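Local atomic coordinates of putative oxidoreductase with NAD(P)-binding Rossmann-fold domain (Clostridium difficile, PDB entry 3UUW), a protein that is a putative oxidoreductase of the Gfo/Idh/MocA family, probably binding NAD or NADP through its Rossmann-fold domain. Residues Glu33-Phe38 / Glu61-Lys66. Sequence-based numbering, arbitrary orientation.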
ATOM      1  N   GLU A  33      -9.036  42.328   6.610  1.00 22.24           N
ATOM      2  CA  GLU A  33      -8.207  42.863   7.671  1.00 23.65           C
ATOM      3  C   GLU A  33      -8.506  42.064   8.936  1.00 22.29           C
ATOM      4  O   GLU A  33      -9.677  41.929   9.309  1.00 20.91           O
ATOM      5  CB  GLU A  33      -8.524  44.336   7.921  1.00 25.74           C
ATOM      6  CG  GLU A  33      -7.616  44.979   8.949  1.00 30.20           C
ATOM      7  CD  GLU A  33      -7.987  46.417   9.309  1.00 39.74           C
ATOM      8  OE1 GLU A  33      -9.044  46.917   8.865  1.00 43.06           O
ATOM      9  OE2 GLU A  33      -7.202  47.040  10.058  1.00 45.63           O
ATOM     10  N   PHE A  34      -7.464  41.529   9.582  1.00 21.00           N
ATOM     11  CA  PHE A  34      -7.602  40.786  10.849  1.00 21.34           C
ATOM     12  C   PHE A  34      -7.566  41.847  11.966  1.00 22.67           C
ATOM     13  O   PHE A  34      -6.506  42.228  12.466  1.00 22.49           O
ATOM     14  CB  PHE A  34      -6.486  39.742  11.004  1.00 21.08           C
ATOM     15  CG  PHE A  34      -6.824  38.599  11.943  1.00 20.39           C
ATOM     16  CD1 PHE A  34      -7.632  38.781  13.048  1.00 22.74           C
ATOM     17  CD2 PHE A  34      -6.280  37.352  11.734  1.00 20.64           C
ATOM     18  CE1 PHE A  34      -7.921  37.706  13.907  1.00 19.79           C
ATOM     19  CE2 PHE A  34      -6.553  36.287  12.588  1.00 22.26           C
ATOM     20  CZ  PHE A  34      -7.387  36.468  13.676  1.00 20.19           C
ATOM     21  N   VAL A  35      -8.749  42.347  12.306  1.00 21.87           N
ATOM     22  CA  VAL A  35      -8.894  43.457  13.245  1.00 23.32           C
ATOM     23  C   VAL A  35      -8.449  43.154  14.660  1.00 21.93           C
ATOM     24  O   VAL A  35      -7.849  44.014  15.326  1.00 22.86           O
ATOM     25  CB  VAL A  35     -10.373  43.933  13.262  1.00 24.07           C
ATOM     26  CG1 VAL A  35     -10.642  44.904  14.424  1.00 27.32           C
ATOM     27  CG2 VAL A  35     -10.722  44.547  11.933  1.00 25.41           C
ATOM     28  N   GLY A  36      -8.747  41.949  15.129  1.00 20.34           N
ATOM     29  CA  GLY A  36      -8.404  41.581  16.485  1.00 19.94           C
ATOM     30  C   GLY A  36      -8.964  40.254  16.906  1.00 18.53           C
ATOM     31  O   GLY A  36      -9.652  39.574  16.141  1.00 18.10           O
ATOM     32  N   ALA A  37      -8.686  39.896  18.157  1.00 19.90           N
ATOM     33  CA  ALA A  37      -9.135  38.635  18.681  1.00 18.87           C
ATOM     34  C   ALA A  37      -9.413  38.746  20.178  1.00 21.00           C
ATOM     35  O   ALA A  37      -8.812  39.558  20.870  1.00 22.21           O
ATOM     36  CB  ALA A  37      -8.079  37.540  18.416  1.00 20.03           C
ATOM     37  N   PHE A  38     -10.338  37.919  20.646  1.00 20.47           N
ATOM     38  CA  PHE A  38     -10.701  37.861  22.039  1.00 21.53           C
ATOM     39  C   PHE A  38     -10.831  36.414  22.439  1.00 22.50           C
ATOM     40  O   PHE A  38     -11.327  35.578  21.669  1.00 20.29           O
ATOM     41  CB  PHE A  38     -12.043  38.563  22.306  1.00 22.18           C
ATOM     42  CG  PHE A  38     -12.616  38.240  23.672  1.00 22.09           C
ATOM     43  CD1 PHE A  38     -12.173  38.908  24.798  1.00 23.50           C
ATOM     44  CD2 PHE A  38     -13.520  37.200  23.830  1.00 23.46           C
ATOM     45  CE1 PHE A  38     -12.663  38.575  26.051  1.00 23.10           C
ATOM     46  CE2 PHE A  38     -14.016  36.864  25.063  1.00 26.99           C
ATOM     47  CZ  PHE A  38     -13.592  37.549  26.180  1.00 24.59           C
ATOM     48  N   GLU A  61     -18.081  42.102  22.784  1.00 23.65           N
ATOM     49  CA  GLU A  61     -18.780  43.268  22.264  1.00 24.73           C
ATOM     50  C   GLU A  61     -17.855  44.300  21.637  1.00 25.35           C
ATOM     51  O   GLU A  61     -18.132  44.774  20.545  1.00 26.06           O
ATOM     52  CB  GLU A  61     -19.657  43.911  23.336  1.00 26.83           C
ATOM     53  CG  GLU A  61     -20.812  43.044  23.794  1.00 28.22           C
ATOM     54  CD  GLU A  61     -20.446  41.984  24.837  1.00 32.06           C
ATOM     55  OE1 GLU A  61     -19.282  41.945  25.313  1.00 28.22           O
ATOM     56  OE2 GLU A  61     -21.356  41.189  25.188  1.00 33.79           O
ATOM     57  N   SER A  62     -16.753  44.631  22.301  1.00 25.49           N
ATOM     58  CA  SER A  62     -15.828  45.623  21.759  1.00 26.60           C
ATOM     59  C   SER A  62     -15.221  45.173  20.438  1.00 24.88           C
ATOM     60  O   SER A  62     -14.991  45.985  19.546  1.00 26.07           O
ATOM     61  CB  SER A  62     -14.725  45.971  22.758  1.00 27.90           C
ATOM     62  OG  SER A  62     -13.937  44.851  23.082  1.00 29.69           O
ATOM     63  N   LEU A  63     -14.942  43.880  20.310  1.00 23.20           N
ATOM     64  CA  LEU A  63     -14.381  43.376  19.064  1.00 21.78           C
ATOM     65  C   LEU A  63     -15.433  43.412  17.954  1.00 21.23           C
ATOM     66  O   LEU A  63     -15.162  43.887  16.848  1.00 22.48           O
ATOM     67  CB  LEU A  63     -13.852  41.954  19.240  1.00 21.41           C
ATOM     68  CG  LEU A  63     -13.307  41.247  17.990  1.00 19.74           C
ATOM     69  CD1 LEU A  63     -12.130  42.037  17.338  1.00 21.64           C
ATOM     70  CD2 LEU A  63     -12.889  39.825  18.354  1.00 20.87           C
ATOM     71  N   ALA A  64     -16.625  42.906  18.255  1.00 21.37           N
ATOM     72  CA  ALA A  64     -17.694  42.806  17.265  1.00 22.35           C
ATOM     73  C   ALA A  64     -18.041  44.157  16.660  1.00 23.55           C
ATOM     74  O   ALA A  64     -18.349  44.241  15.484  1.00 24.28           O
ATOM     75  CB  ALA A  64     -18.930  42.164  17.870  1.00 22.64           C
ATOM     76  N   LYS A  65     -18.005  45.206  17.478  1.00 24.30           N
ATOM     77  CA  LYS A  65     -18.318  46.567  17.018  1.00 26.29           C
ATOM     78  C   LYS A  65     -17.330  47.100  15.982  1.00 25.97           C
ATOM     79  O   LYS A  65     -17.630  48.071  15.276  1.00 29.11           O
ATOM     80  CB  LYS A  65     -18.406  47.527  18.216  1.00 27.07           C
ATOM     81  CG  LYS A  65     -19.644  47.295  19.051  1.00 29.40           C
ATOM     82  CD  LYS A  65     -19.602  48.029  20.386  1.00 32.12           C
ATOM     83  CE  LYS A  65     -20.824  47.663  21.227  1.00 37.26           C
ATOM     84  NZ  LYS A  65     -20.751  48.190  22.625  1.00 36.83           N
ATOM     85  N   LYS A  66     -16.158  46.478  15.895  1.00 25.86           N
ATOM     86  CA  LYS A  66     -15.127  46.882  14.946  1.00 26.08           C
ATOM     87  C   LYS A  66     -14.957  45.908  13.773  1.00 25.24           C
ATOM     88  O   LYS A  66     -14.013  46.056  13.010  1.00 25.46           O
ATOM     89  CB  LYS A  66     -13.782  47.000  15.673  1.00 26.92           C
ATOM     90  CG  LYS A  66     -13.717  48.083  16.727  1.00 29.96           C
ATOM     91  CD  LYS A  66     -13.801  49.471  16.123  1.00 35.06           C
ATOM     92  CE  LYS A  66     -13.530  50.530  17.175  1.00 39.29           C
ATOM     93  NZ  LYS A  66     -13.423  51.875  16.574  1.00 42.75           N
TER
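The backbone oxygen of K66 accepts a hydrogen bond from K8 NZ, and the two methyls of V35 pack against the same atom, CG2 of V35 lying 3.8 Å from K66 O. This meeting belongs to the Rossmann-fold domain, whose parallel sheet has strand 33-38 at one end within the chain, and it illustrates how a short helix and the turn after it can pack on an edge strand by van der Waals contact, with methyl groups set against both side chains and main chain. Strand 8-12 supplies polar ties, pairing by backbone hydrogen bonds with V35 and G36 and sending K8 to the turn that follows helix 60-64. The peptide N of K66 bonds to the carbonyl of L63 at 2.9 Å, a tight turn that brings K66 back toward V35. There the two side chains cross at about a right angle, with V35 CG1 4.0 Å from K66 CB, before the lysine bends at chi2 (-67°) and carries its amine off the strand.

Next along the strand, L63 does most of the work. Its first torsion is extended (chi1 176°, CG opposite the main-chain N), which carries the isobutyl group out to the strand. CD1 rests on G36, 3.7 Å from its carbonyl carbon, where the missing side chain lets the methyl come directly against the main chain. CD2 spans the carbonyl oxygen of G36, CA of A37 and the start of F38, whose ring turns off from the helix: L63 CD2 lies 3.9 Å from F38 N and 4.2 Å from F38 CB.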